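Local coordinates for membrane protein (Acinetobacter baumannii AB307-0294, PDB 5DL5) that forms a beta-barrel channel of the OprD porin family in the outer membrane and probably admits small molecules, antibiotics among them, at residues 188-193 with 208-213; 214-219 with 307-312; 394-399 with 420-425; 346-351 with 381-386. One frame throughout, in Å; residues are numbered along the deposited sequence.

All four contacts belong to the wall of one porin barrel or to a loop folded against it. Interactions 1 and 2 are neighbours, their centres 8 Å apart: strands 203-212 and 216-229 are adjacent, and Leu-210 N lies 2.7 Å from Arg-218 O, a probable hydrogen bond. Interactions 3 and 4, with centres 13 Å apart, are joined similarly through strands 371-384 and 394-404, Leu-395 N being 2.8 Å from Tyr-383 O. The two pairs stand on opposite sides of the chain's centre, about 33 Å separating the centres of interactions 1 and 3. Interaction 3 holds a detergent molecule, C8E, through Arg-420; the Asp-311 side chain of interaction 2 is about 13 Å from a bound C8E.

Interaction 1 of 4, residues 188-193 with 208-213; sequences DRAIVW and YGLDSK
The indole of Trp-193 has Gly-209 CA and Leu-210 N over one face. Trp-193 CG stands between its own backbone N and carbonyl carbon (chi1 60°), which brings the indole over Gly-209. Gly-209 CA sits 3.9 Å from the centroid of the Trp-193 six-membered ring and 23° off its normal, a CH-pi contact made by the glycine CA itself. The guanidinium of Arg-189 has Lys-213 CD over one face and a water at its edge, in plane. That water accepts from Arg-189 NE and lies 2.9 Å from Asp-211 O, to which it can donate. The two cations come close, with Arg-189 NH2 4.5 Å from Lys-213 NZ.

The two short strand segments run antiparallel, at 168°. Ile-191 and Asp-211 form a hydrogen-bonded pair, Ile-191 N to Asp-211 O measuring 2.8 Å and Asp-211 N to Ile-191 O 2.7 Å. On the other face, the CD1 branch of Leu-210 reaches Val-192 CG1 at 3.6 Å and Ala-190 CB at 3.7 Å.

The contact lies in the beta hairpin of strands 190-200 and 203-212, bordered by strand 160-171 (backbone bonds to Ala-190 and Val-192) and strand 216-229 (to Tyr-208 and Leu-210).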
loop_
_atom_site.group_PDB
_atom_site.type_symbol
_atom_site.label_atom_id
_atom_site.label_comp_id
_atom_site.label_asym_id
_atom_site.label_seq_id
_atom_site.Cartn_x
_atom_site.Cartn_y
_atom_site.Cartn_z
ATOM N N ASP A 188 -10.789 -1.735 -16.074
ATOM C CA ASP A 188 -12.107 -1.546 -16.740
ATOM C C ASP A 188 -12.938 -0.503 -15.877
ATOM O O ASP A 188 -13.020 0.634 -16.230
ATOM C CB ASP A 188 -12.807 -2.906 -16.929
ATOM C CG ASP A 188 -14.142 -2.794 -17.783
ATOM O OD1 ASP A 188 -14.599 -1.678 -18.060
ATOM O OD2 ASP A 188 -14.757 -3.837 -18.127
ATOM N N ARG A 189 -13.475 -0.867 -14.700
ATOM C CA ARG A 189 -14.314 0.071 -13.921
ATOM C C ARG A 189 -14.232 -0.444 -12.507
ATOM O O ARG A 189 -14.811 -1.518 -12.200
ATOM C CB ARG A 189 -15.809 0.025 -14.388
ATOM C CG ARG A 189 -16.746 1.014 -13.693
ATOM C CD ARG A 189 -18.207 0.884 -14.059
ATOM N NE ARG A 189 -18.695 -0.412 -13.561
ATOM C CZ ARG A 189 -19.752 -1.045 -14.053
ATOM N NH1 ARG A 189 -20.508 -0.496 -15.013
ATOM N NH2 ARG A 189 -20.056 -2.253 -13.629
ATOM N N ALA A 190 -13.701 0.363 -11.649
ATOM C CA ALA A 190 -13.754 0.084 -10.230
ATOM C C ALA A 190 -14.698 1.039 -9.475
ATOM O O ALA A 190 -14.471 2.248 -9.512
ATOM C CB ALA A 190 -12.333 0.187 -9.656
ATOM N N ILE A 191 -15.744 0.512 -8.821
ATOM C CA ILE A 191 -16.672 1.283 -8.061
ATOM C C ILE A 191 -16.298 0.989 -6.585
ATOM O O ILE A 191 -16.186 -0.195 -6.223
ATOM C CB ILE A 191 -18.128 0.874 -8.327
ATOM C CG1 ILE A 191 -18.726 1.143 -9.778
ATOM C CG2 ILE A 191 -19.088 1.524 -7.365
ATOM C CD1 ILE A 191 -17.955 2.095 -10.476
ATOM N N VAL A 192 -16.212 2.029 -5.773
ATOM C CA VAL A 192 -15.800 1.920 -4.391
ATOM C C VAL A 192 -16.736 2.706 -3.498
ATOM O O VAL A 192 -17.357 3.707 -3.914
ATOM C CB VAL A 192 -14.339 2.383 -4.105
ATOM C CG1 VAL A 192 -13.371 1.479 -4.791
ATOM C CG2 VAL A 192 -14.075 3.833 -4.455
ATOM N N TRP A 193 -16.931 2.230 -2.276
ATOM C CA TRP A 193 -17.711 2.969 -1.294
ATOM C C TRP A 193 -17.231 2.558 0.062
ATOM O O TRP A 193 -16.563 1.471 0.213
ATOM C CB TRP A 193 -19.256 2.690 -1.498
ATOM C CG TRP A 193 -19.592 1.189 -1.334
ATOM C CD1 TRP A 193 -20.038 0.559 -0.150
ATOM C CD2 TRP A 193 -19.445 0.127 -2.307
ATOM N NE1 TRP A 193 -20.091 -0.764 -0.342
ATOM C CE2 TRP A 193 -19.703 -1.077 -1.625
ATOM C CE3 TRP A 193 -18.970 0.079 -3.638
ATOM C CZ2 TRP A 193 -19.654 -2.354 -2.278
ATOM C CZ3 TRP A 193 -18.860 -1.119 -4.270
ATOM C CH2 TRP A 193 -19.238 -2.352 -3.607
ATOM N N TYR A 208 -15.419 -0.866 3.978
ATOM C CA TYR A 208 -15.304 -0.386 2.610
ATOM C C TYR A 208 -15.633 -1.553 1.667
ATOM O O TYR A 208 -15.422 -2.700 2.002
ATOM C CB TYR A 208 -13.843 0.060 2.313
ATOM C CG TYR A 208 -13.405 1.289 2.989
ATOM C CD1 TYR A 208 -12.822 1.229 4.228
ATOM C CD2 TYR A 208 -13.594 2.518 2.406
ATOM C CE1 TYR A 208 -12.441 2.396 4.916
ATOM C CE2 TYR A 208 -13.221 3.717 3.041
ATOM C CZ TYR A 208 -12.630 3.623 4.303
ATOM O OH TYR A 208 -12.254 4.726 5.005
ATOM N N GLY A 209 -16.084 -1.211 0.484
ATOM C CA GLY A 209 -16.429 -2.121 -0.587
ATOM C C GLY A 209 -15.803 -1.695 -1.917
ATOM O O GLY A 209 -15.640 -0.457 -2.205
ATOM N N LEU A 210 -15.473 -2.699 -2.730
ATOM C CA LEU A 210 -14.994 -2.497 -4.061
ATOM C C LEU A 210 -15.773 -3.464 -4.947
ATOM O O LEU A 210 -15.808 -4.682 -4.691
ATOM C CB LEU A 210 -13.504 -2.810 -4.222
ATOM C CG LEU A 210 -12.933 -2.952 -5.624
ATOM C CD1 LEU A 210 -12.924 -1.694 -6.494
ATOM C CD2 LEU A 210 -11.519 -3.422 -5.549
ATOM N N ASP A 211 -16.263 -2.934 -6.068
ATOM C CA ASP A 211 -16.713 -3.800 -7.168
ATOM C C ASP A 211 -16.021 -3.386 -8.452
ATOM O O ASP A 211 -16.290 -2.256 -8.982
ATOM C CB ASP A 211 -18.230 -3.695 -7.295
ATOM C CG ASP A 211 -18.793 -4.589 -8.442
ATOM O OD1 ASP A 211 -18.237 -4.638 -9.508
ATOM O OD2 ASP A 211 -19.777 -5.271 -8.296
ATOM N N SER A 212 -15.204 -4.291 -8.988
ATOM C CA SER A 212 -14.404 -3.987 -10.134
ATOM C C SER A 212 -14.812 -4.929 -11.189
ATOM O O SER A 212 -14.662 -6.149 -11.031
ATOM C CB SER A 212 -12.986 -4.193 -9.843
ATOM O OG SER A 212 -12.159 -3.818 -10.993
ATOM N N LYS A 213 -15.253 -4.365 -12.297
ATOM C CA LYS A 213 -16.030 -5.094 -13.331
ATOM C C LYS A 213 -15.118 -6.137 -13.994
ATOM O O LYS A 213 -13.958 -5.897 -14.311
ATOM C CB LYS A 213 -16.667 -4.104 -14.370
ATOM C CG LYS A 213 -17.252 -4.755 -15.692
ATOM C CD LYS A 213 -17.981 -3.778 -16.604
ATOM C CE LYS A 213 -18.833 -4.412 -17.751
ATOM N NZ LYS A 213 -20.340 -4.360 -17.637
HETATM O O HOH W 1 -12.589 -3.590 -13.671
HETATM O O HOH W 2 -17.787 -2.044 -11.425
#

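Interaction 2 of 4, residues 214-219 with 307-312; sequences NALERH and GQNADG
Arg-218 grips Asp-311 end-on with two nitrogens, one on the carboxylate and one on the backbone. Its NH1 donates to Asp-311 OD2 at 2.8 Å in a salt bridge that uses the anti lone pair of the acid oxygen. NH2 reaches Asp-311 O at 2.9 Å on a lone pair in the carbonyl plane, though bent at hydrogen (133°). Both acceptors lie near the guanidinium plane, whereas the carboxylate is turned 37° from it. The CD2 branch of Leu-216 approaches Asp-311 OD2 to 3.9 Å, and Ala-215 CB meets Asn-309 CB at 4.1 Å.

A second shell fixes the acid. The loop folds back on its own aspartate: Gly-307 N donates to Asp-311 OD2 at 3.0 Å from the syn side, tilted out of the carboxylate plane, giving OD2 two donors, and Asn-309 N to Asp-311 OD1 at the same length from above that plane. The Arg-218 chain bends at chi3 (72°) to bring its end to the loop; its NH2 also binds Val-134 O. The amide of Asn-309 is held by His-251 O.

All five touching residues are buried. Ala-215 and Leu-216 both face Ser-212 in a classic beta bulge at the start of strand 216-229, and the contact anchors the loop between strands 289-300 and 332-341 to the barrel wall, consistent with the inward-folded loops of porins.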
loop_
_atom_site.group_PDB
_atom_site.type_symbol
_atom_site.label_atom_id
_atom_site.label_comp_id
_atom_site.label_asym_id
_atom_site.label_seq_id
_atom_site.Cartn_x
_atom_site.Cartn_y
_atom_site.Cartn_z
ATOM N N ASN A 214 -15.659 -7.340 -14.123
ATOM C CA ASN A 214 -14.942 -8.473 -14.649
ATOM C C ASN A 214 -13.744 -8.911 -13.885
ATOM O O ASN A 214 -12.922 -9.664 -14.448
ATOM C CB ASN A 214 -14.552 -8.209 -16.118
ATOM C CG ASN A 214 -15.790 -8.070 -16.995
ATOM O OD1 ASN A 214 -16.776 -8.776 -16.781
ATOM N ND2 ASN A 214 -15.800 -7.111 -17.859
ATOM N N ALA A 215 -13.566 -8.442 -12.646
ATOM C CA ALA A 215 -12.324 -8.714 -11.961
ATOM C C ALA A 215 -12.576 -9.312 -10.534
ATOM O O ALA A 215 -12.307 -10.450 -10.298
ATOM C CB ALA A 215 -11.540 -7.452 -11.822
ATOM N N LEU A 216 -13.177 -8.543 -9.632
ATOM C CA LEU A 216 -13.375 -8.979 -8.331
ATOM C C LEU A 216 -14.289 -8.046 -7.560
ATOM O O LEU A 216 -14.445 -6.877 -7.947
ATOM C CB LEU A 216 -12.049 -9.053 -7.569
ATOM C CG LEU A 216 -11.138 -7.807 -7.484
ATOM C CD1 LEU A 216 -11.290 -7.036 -6.192
ATOM C CD2 LEU A 216 -9.705 -8.282 -7.440
ATOM N N GLU A 217 -14.793 -8.581 -6.468
ATOM C CA GLU A 217 -15.544 -7.888 -5.448
ATOM C C GLU A 217 -14.775 -8.047 -4.175
ATOM O O GLU A 217 -14.227 -9.140 -3.893
ATOM C CB GLU A 217 -17.006 -8.431 -5.335
ATOM C CG GLU A 217 -17.714 -8.368 -6.663
ATOM C CD GLU A 217 -19.100 -9.057 -6.695
ATOM O OE1 GLU A 217 -19.402 -10.053 -5.922
ATOM O OE2 GLU A 217 -19.873 -8.604 -7.585
ATOM N N ARG A 218 -14.672 -6.965 -3.429
ATOM C CA ARG A 218 -13.877 -6.980 -2.231
ATOM C C ARG A 218 -14.458 -6.105 -1.153
ATOM O O ARG A 218 -14.928 -4.999 -1.453
ATOM C CB ARG A 218 -12.439 -6.570 -2.545
ATOM C CG ARG A 218 -11.529 -6.553 -1.336
ATOM C CD ARG A 218 -10.056 -6.780 -1.739
ATOM N NE ARG A 218 -9.520 -5.686 -2.377
ATOM C CZ ARG A 218 -8.509 -5.697 -3.305
ATOM N NH1 ARG A 218 -7.980 -6.798 -3.825
ATOM N NH2 ARG A 218 -8.198 -4.545 -3.818
ATOM N N HIS A 219 -14.519 -6.643 0.063
ATOM C CA HIS A 219 -14.908 -5.871 1.213
ATOM C C HIS A 219 -13.837 -5.880 2.265
ATOM O O HIS A 219 -13.129 -6.887 2.398
ATOM C CB HIS A 219 -16.255 -6.406 1.732
ATOM C CG HIS A 219 -17.374 -6.311 0.719
ATOM N ND1 HIS A 219 -17.661 -7.316 -0.177
ATOM C CD2 HIS A 219 -18.217 -5.291 0.417
ATOM C CE1 HIS A 219 -18.660 -6.944 -0.956
ATOM N NE2 HIS A 219 -19.002 -5.716 -0.622
ATOM N N GLY A 307 -3.529 -7.032 -6.096
ATOM C CA GLY A 307 -2.567 -6.372 -6.987
ATOM C C GLY A 307 -2.461 -6.969 -8.348
ATOM O O GLY A 307 -1.687 -6.478 -9.116
ATOM N N GLN A 308 -3.284 -7.938 -8.731
ATOM C CA GLN A 308 -3.129 -8.626 -9.986
ATOM C C GLN A 308 -4.222 -8.199 -11.002
ATOM O O GLN A 308 -4.270 -8.770 -12.067
ATOM C CB GLN A 308 -3.278 -10.108 -9.823
ATOM C CG GLN A 308 -2.454 -10.806 -8.744
ATOM C CD GLN A 308 -0.991 -10.547 -8.897
ATOM O OE1 GLN A 308 -0.339 -9.957 -8.042
ATOM N NE2 GLN A 308 -0.500 -10.886 -9.970
ATOM N N ASN A 309 -5.135 -7.312 -10.622
ATOM C CA ASN A 309 -6.300 -6.956 -11.509
ATOM C C ASN A 309 -6.612 -5.483 -11.316
ATOM O O ASN A 309 -7.778 -5.128 -10.974
ATOM C CB ASN A 309 -7.536 -7.809 -11.017
ATOM C CG ASN A 309 -7.358 -9.324 -11.159
ATOM O OD1 ASN A 309 -7.528 -9.808 -12.219
ATOM N ND2 ASN A 309 -7.004 -10.045 -10.097
ATOM N N ALA A 310 -5.591 -4.617 -11.382
ATOM C CA ALA A 310 -5.751 -3.204 -11.329
ATOM C C ALA A 310 -6.492 -2.739 -10.085
ATOM O O ALA A 310 -7.322 -1.866 -10.126
ATOM C CB ALA A 310 -6.370 -2.713 -12.606
ATOM N N ASP A 311 -6.164 -3.385 -8.974
ATOM C CA ASP A 311 -6.894 -3.290 -7.740
ATOM C C ASP A 311 -6.100 -2.657 -6.599
ATOM O O ASP A 311 -6.500 -2.818 -5.466
ATOM C CB ASP A 311 -7.485 -4.703 -7.309
ATOM C CG ASP A 311 -6.428 -5.752 -7.164
ATOM O OD1 ASP A 311 -5.507 -5.860 -8.054
ATOM O OD2 ASP A 311 -6.439 -6.504 -6.145
ATOM N N GLY A 312 -5.007 -1.960 -6.924
ATOM C CA GLY A 312 -4.281 -1.283 -5.933
ATOM C C GLY A 312 -3.147 -2.146 -5.434
ATOM O O GLY A 312 -3.374 -3.176 -4.779
#

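Interaction 3 of 4, residues 394-399 with 420-425; sequences SLRIRN and RIFLDI. With C8E ((hydroxyethyloxy)tri(ethyloxy)octane), chain B.
Two arginines on facing strands, Arg-398 and Arg-420, are brought side by side by different torsions: Arg-398 has CG between its backbone N and carbonyl carbon (chi1 72°) and turns at chi3, while Arg-420 runs extended from CG to NE. Their guanidinium groups stack flat, with planes 10° apart. The setting is an antiparallel beta hairpin of the porin barrel, strands 394-404 and 416-428, whose short segments run at 176°.

The same face carries a third arginine, Arg-396. Phe-422 CB lies over one face of the Arg-396 guanidinium, 3.6 Å from CZ, and NH2 comes obliquely to 3.3 Å from Phe-422 CD2. Arg-396 NH1 makes a salt bridge with Asp-424 OD2 at 3.1 Å, reaching the oxygen from above the carboxylate plane while keeping it near the guanidinium plane. Asp-424 has a further partner in Arg-35, which forms a salt bridge with OD1. Water bridges Ser-394 OG and Phe-422 O.

Leucines and isoleucines line the other face, where Leu-395 CD1 and Ile-421 CG2 are 4.0 Å apart. The backbone is joined by paired bonds, such as Arg-396 N to Phe-422 O at 3.0 Å.

Glu-418 forms a salt bridge with Arg-420 NE, which would offset some of the charge in the stacked pair. At the edge of that guanidinium, Arg-420 NH2 donates to the detergent's terminal O21 at 2.7 Å.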
loop_
_atom_site.group_PDB
_atom_site.type_symbol
_atom_site.label_atom_id
_atom_site.label_comp_id
_atom_site.label_asym_id
_atom_site.label_seq_id
_atom_site.Cartn_x
_atom_site.Cartn_y
_atom_site.Cartn_z
ATOM N N SER A 394 14.082 12.349 5.871
ATOM C CA SER A 394 14.338 11.084 6.496
ATOM C C SER A 394 15.116 10.093 5.689
ATOM O O SER A 394 15.000 10.063 4.413
ATOM C CB SER A 394 13.039 10.378 6.866
ATOM O OG SER A 394 12.202 10.176 5.753
ATOM N N LEU A 395 15.747 9.167 6.440
ATOM C CA LEU A 395 16.492 8.066 5.867
ATOM C C LEU A 395 15.991 6.752 6.487
ATOM O O LEU A 395 15.837 6.690 7.697
ATOM C CB LEU A 395 17.938 8.384 6.004
ATOM C CG LEU A 395 18.861 7.222 5.626
ATOM C CD1 LEU A 395 18.754 7.028 4.104
ATOM C CD2 LEU A 395 20.252 7.523 6.030
ATOM N N ARG A 396 15.617 5.748 5.665
ATOM C CA ARG A 396 15.027 4.457 6.102
ATOM C C ARG A 396 15.974 3.465 5.513
ATOM O O ARG A 396 16.232 3.527 4.290
ATOM C CB ARG A 396 13.733 4.112 5.388
ATOM C CG ARG A 396 12.605 4.814 5.974
ATOM C CD ARG A 396 11.235 4.313 5.543
ATOM N NE ARG A 396 11.003 4.114 4.114
ATOM C CZ ARG A 396 10.783 5.024 3.157
ATOM N NH1 ARG A 396 10.920 6.322 3.343
ATOM N NH2 ARG A 396 10.480 4.612 1.934
ATOM N N ILE A 397 16.507 2.569 6.334
ATOM C CA ILE A 397 17.362 1.494 5.910
ATOM C C ILE A 397 16.666 0.240 6.454
ATOM O O ILE A 397 16.401 0.155 7.629
ATOM C CB ILE A 397 18.775 1.500 6.491
ATOM C CG1 ILE A 397 19.607 2.625 5.972
ATOM C CG2 ILE A 397 19.491 0.216 6.099
ATOM C CD1 ILE A 397 19.079 3.973 6.390
ATOM N N ARG A 398 16.377 -0.713 5.601
ATOM C CA ARG A 398 15.654 -1.857 6.019
ATOM C C ARG A 398 16.175 -3.109 5.345
ATOM O O ARG A 398 16.659 -3.085 4.198
ATOM C CB ARG A 398 14.152 -1.680 5.849
ATOM C CG ARG A 398 13.589 -1.693 4.502
ATOM C CD ARG A 398 12.059 -1.576 4.433
ATOM N NE ARG A 398 11.435 -2.837 4.038
ATOM C CZ ARG A 398 10.115 -2.989 3.863
ATOM N NH1 ARG A 398 9.288 -1.967 4.042
ATOM N NH2 ARG A 398 9.614 -4.177 3.643
ATOM N N ASN A 399 16.134 -4.196 6.098
ATOM C CA ASN A 399 16.570 -5.503 5.614
ATOM C C ASN A 399 15.605 -6.631 6.035
ATOM O O ASN A 399 15.057 -6.623 7.179
ATOM C CB ASN A 399 17.938 -5.788 6.175
ATOM C CG ASN A 399 18.413 -7.222 5.869
ATOM O OD1 ASN A 399 18.420 -8.124 6.744
ATOM N ND2 ASN A 399 18.804 -7.440 4.647
ATOM N N ARG A 420 16.527 -2.395 1.418
ATOM C CA ARG A 420 15.883 -1.175 0.873
ATOM C C ARG A 420 16.382 0.004 1.605
ATOM O O ARG A 420 16.440 0.019 2.836
ATOM C CB ARG A 420 14.371 -1.087 0.945
ATOM C CG ARG A 420 13.634 -2.294 0.505
ATOM C CD ARG A 420 12.113 -2.026 0.534
ATOM N NE ARG A 420 11.496 -3.292 0.266
ATOM C CZ ARG A 420 10.172 -3.549 0.373
ATOM N NH1 ARG A 420 9.249 -2.589 0.616
ATOM N NH2 ARG A 420 9.779 -4.786 0.210
ATOM N N ILE A 421 16.768 1.027 0.834
ATOM C CA ILE A 421 17.163 2.258 1.425
ATOM C C ILE A 421 16.438 3.406 0.667
ATOM O O ILE A 421 16.519 3.424 -0.639
ATOM C CB ILE A 421 18.668 2.435 1.299
ATOM C CG1 ILE A 421 19.389 1.227 1.912
ATOM C CG2 ILE A 421 19.113 3.748 1.915
ATOM C CD1 ILE A 421 20.847 1.196 1.654
ATOM N N PHE A 422 15.907 4.391 1.442
ATOM C CA PHE A 422 15.166 5.494 0.891
ATOM C C PHE A 422 15.537 6.735 1.637
ATOM O O PHE A 422 15.405 6.773 2.834
ATOM C CB PHE A 422 13.644 5.250 1.013
ATOM C CG PHE A 422 13.123 4.244 0.016
ATOM C CD1 PHE A 422 12.896 4.619 -1.351
ATOM C CD2 PHE A 422 12.830 2.939 0.406
ATOM C CE1 PHE A 422 12.416 3.702 -2.288
ATOM C CE2 PHE A 422 12.356 2.013 -0.566
ATOM C CZ PHE A 422 12.206 2.403 -1.935
ATOM N N LEU A 423 16.018 7.710 0.901
ATOM C CA LEU A 423 16.171 9.073 1.349
ATOM C C LEU A 423 15.032 9.953 0.773
ATOM O O LEU A 423 14.929 10.088 -0.454
ATOM C CB LEU A 423 17.519 9.622 0.824
ATOM C CG LEU A 423 17.821 11.092 1.043
ATOM C CD1 LEU A 423 17.824 11.292 2.536
ATOM C CD2 LEU A 423 19.148 11.576 0.427
ATOM N N ASP A 424 14.245 10.565 1.644
ATOM C CA ASP A 424 13.047 11.387 1.316
ATOM C C ASP A 424 13.326 12.756 1.813
ATOM O O ASP A 424 13.553 12.945 3.014
ATOM C CB ASP A 424 11.811 10.841 2.052
ATOM C CG ASP A 424 11.219 9.601 1.389
ATOM O OD1 ASP A 424 11.748 9.204 0.318
ATOM O OD2 ASP A 424 10.267 8.960 1.954
ATOM N N ILE A 425 13.367 13.721 0.911
ATOM C CA ILE A 425 13.562 15.122 1.228
ATOM C C ILE A 425 12.302 15.955 0.778
ATOM O O ILE A 425 12.148 16.316 -0.458
ATOM C CB ILE A 425 14.789 15.652 0.571
ATOM C CG1 ILE A 425 16.017 14.830 1.035
ATOM C CG2 ILE A 425 14.992 17.115 0.960
ATOM C CD1 ILE A 425 17.275 15.147 0.321
HETATM C C6 C8E B . 7.944 -6.832 -13.637
HETATM C C7 C8E B . 9.122 -6.598 -12.648
HETATM C C8 C8E B . 9.789 -7.865 -12.063
HETATM O O9 C8E B . 10.261 -7.736 -10.673
HETATM C C10 C8E B . 9.606 -8.741 -9.906
HETATM C C11 C8E B . 8.231 -8.232 -9.440
HETATM O O12 C8E B . 7.761 -8.949 -8.319
HETATM C C13 C8E B . 8.531 -8.862 -7.111
HETATM C C14 C8E B . 7.991 -7.784 -6.210
HETATM O O15 C8E B . 7.759 -8.200 -4.867
HETATM C C16 C8E B . 6.914 -9.335 -4.623
HETATM C C17 C8E B . 6.225 -9.014 -3.298
HETATM O O18 C8E B . 7.148 -8.153 -2.564
HETATM C C19 C8E B . 6.525 -7.120 -1.788
HETATM C C20 C8E B . 7.596 -6.412 -0.976
HETATM O O21 C8E B . 7.160 -5.516 0.087
HETATM O O HOH W 3 13.037 7.720 3.970
#

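Interaction 4 of 4, residues 346-351 with 381-386; sequences GVLPGL and VKYTVQ
Gly-350 and Thr-384 bring a type II beta turn, Leu-348 to Leu-351, against the end of a barrel strand, and the tightest packing is here. Thr-384 N donates to Gly-350 O at 2.9 Å, and the same oxygen receives a CA-H...O contact from Tyr-383. Gly-350 has a positive phi (75°) and its CA lies only 3.2 Å from Gln-386 NE2. Next along, Leu-351 and Tyr-383 form an antiparallel non-hydrogen-bonded pair as strand 351-365 begins beside strand 371-384. The Leu-351 CD1 branch reaches Val-381 CG1 at 3.6 Å.

Toward the turn's corner the contact becomes looser. Leu-348 and Pro-349 are exposed on the surface, and each offers just a small area: Leu-348 CD2 meets Tyr-383 CE1 at 4.1 Å, their side chains crossing at about a right angle, and Pro-349 CB is 4.0 Å from Gln-386 CG. The close point of this side is the edge of the Tyr-383 ring, placed by CG anti to the backbone N (chi1 178°): Pro-349 O, near the ring plane, lies 3.4 Å from Tyr-383 CE1.

Tyr-383 and Val-381 make backbone bonds to strand 394-404, so strand 371-384 has the turn along one edge and strand 394-404 along the other; the turn leads into strand 351-365. Gln-386, bent at chi2, folds back on its own chain: its NE2 donates to Thr-384 O at 2.8 Å, from above the carbonyl plane.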
loop_
_atom_site.group_PDB
_atom_site.type_symbol
_atom_site.label_atom_id
_atom_site.label_comp_id
_atom_site.label_asym_id
_atom_site.label_seq_id
_atom_site.Cartn_x
_atom_site.Cartn_y
_atom_site.Cartn_z
ATOM N N GLY A 346 16.296 8.864 25.129
ATOM C CA GLY A 346 17.286 9.833 25.525
ATOM C C GLY A 346 18.539 9.735 24.686
ATOM O O GLY A 346 19.521 10.352 25.031
ATOM N N VAL A 347 18.549 9.010 23.573
ATOM C CA VAL A 347 19.819 8.823 22.806
ATOM C C VAL A 347 19.962 9.685 21.531
ATOM O O VAL A 347 21.051 10.143 21.228
ATOM C CB VAL A 347 20.039 7.323 22.433
ATOM C CG1 VAL A 347 21.182 7.129 21.439
ATOM C CG2 VAL A 347 20.326 6.536 23.693
ATOM N N LEU A 348 18.889 9.855 20.775
ATOM C CA LEU A 348 18.908 10.580 19.483
ATOM C C LEU A 348 17.468 10.860 18.987
ATOM O O LEU A 348 16.785 9.953 18.526
ATOM C CB LEU A 348 19.723 9.853 18.398
ATOM C CG LEU A 348 19.879 10.722 17.113
ATOM C CD1 LEU A 348 20.574 12.070 17.338
ATOM C CD2 LEU A 348 20.591 9.964 15.999
ATOM N N PRO A 349 16.996 12.121 19.105
ATOM C CA PRO A 349 15.620 12.347 18.681
ATOM C C PRO A 349 15.488 12.094 17.176
ATOM O O PRO A 349 16.453 12.311 16.367
ATOM C CB PRO A 349 15.357 13.807 19.063
ATOM C CG PRO A 349 16.360 14.137 20.078
ATOM C CD PRO A 349 17.580 13.317 19.763
ATOM N N GLY A 350 14.340 11.524 16.838
ATOM C CA GLY A 350 14.037 11.079 15.535
ATOM C C GLY A 350 14.663 9.811 15.018
ATOM O O GLY A 350 14.417 9.507 13.848
ATOM N N LEU A 351 15.440 9.068 15.827
ATOM C CA LEU A 351 15.952 7.731 15.430
ATOM C C LEU A 351 15.046 6.654 16.004
ATOM O O LEU A 351 14.737 6.711 17.192
ATOM C CB LEU A 351 17.406 7.554 15.909
ATOM C CG LEU A 351 18.064 6.212 15.583
ATOM C CD1 LEU A 351 18.348 6.105 14.119
ATOM C CD2 LEU A 351 19.385 6.044 16.317
ATOM N N VAL A 381 15.857 0.579 10.499
ATOM C CA VAL A 381 16.228 1.765 11.200
ATOM C C VAL A 381 15.824 2.979 10.364
ATOM O O VAL A 381 16.052 3.044 9.116
ATOM C CB VAL A 381 17.725 1.821 11.431
ATOM C CG1 VAL A 381 18.138 3.181 12.008
ATOM C CG2 VAL A 381 18.157 0.709 12.367
ATOM N N LYS A 382 15.272 3.941 11.056
ATOM C CA LYS A 382 14.818 5.157 10.426
ATOM C C LYS A 382 15.275 6.363 11.209
ATOM O O LYS A 382 15.194 6.350 12.474
ATOM C CB LYS A 382 13.282 5.146 10.321
ATOM C CG LYS A 382 12.807 6.421 9.610
ATOM C CD LYS A 382 11.365 6.386 9.086
ATOM C CE LYS A 382 11.260 7.555 8.132
ATOM N NZ LYS A 382 9.937 7.583 7.501
ATOM N N TYR A 383 15.771 7.391 10.521
ATOM C CA TYR A 383 16.098 8.684 11.124
ATOM C C TYR A 383 15.310 9.799 10.409
ATOM O O TYR A 383 15.404 9.910 9.157
ATOM C CB TYR A 383 17.613 8.966 10.979
ATOM C CG TYR A 383 17.945 10.251 11.518
ATOM C CD1 TYR A 383 17.742 10.520 12.889
ATOM C CD2 TYR A 383 18.393 11.280 10.715
ATOM C CE1 TYR A 383 17.973 11.779 13.413
ATOM C CE2 TYR A 383 18.651 12.522 11.256
ATOM C CZ TYR A 383 18.424 12.765 12.580
ATOM O OH TYR A 383 18.716 14.020 13.095
ATOM N N THR A 384 14.631 10.664 11.171
ATOM C CA THR A 384 13.936 11.839 10.650
ATOM C C THR A 384 14.551 13.037 11.257
ATOM O O THR A 384 14.753 13.052 12.475
ATOM C CB THR A 384 12.428 11.755 10.969
ATOM O OG1 THR A 384 11.993 10.559 10.395
ATOM C CG2 THR A 384 11.590 12.826 10.304
ATOM N N VAL A 385 14.874 14.043 10.446
ATOM C CA VAL A 385 15.488 15.251 10.896
ATOM C C VAL A 385 14.434 16.000 11.680
ATOM O O VAL A 385 13.302 16.123 11.223
ATOM C CB VAL A 385 16.031 16.108 9.689
ATOM C CG1 VAL A 385 16.588 17.456 10.149
ATOM C CG2 VAL A 385 17.135 15.376 8.935
ATOM N N GLN A 386 14.805 16.500 12.835
ATOM C CA GLN A 386 13.868 17.130 13.800
ATOM C C GLN A 386 13.800 18.638 13.661
ATOM O O GLN A 386 12.773 19.208 13.868
ATOM C CB GLN A 386 14.225 16.751 15.282
ATOM C CG GLN A 386 14.023 15.244 15.606
ATOM C CD GLN A 386 12.689 14.702 15.142
ATOM O OE1 GLN A 386 11.653 15.227 15.516
ATOM N NE2 GLN A 386 12.693 13.661 14.329
#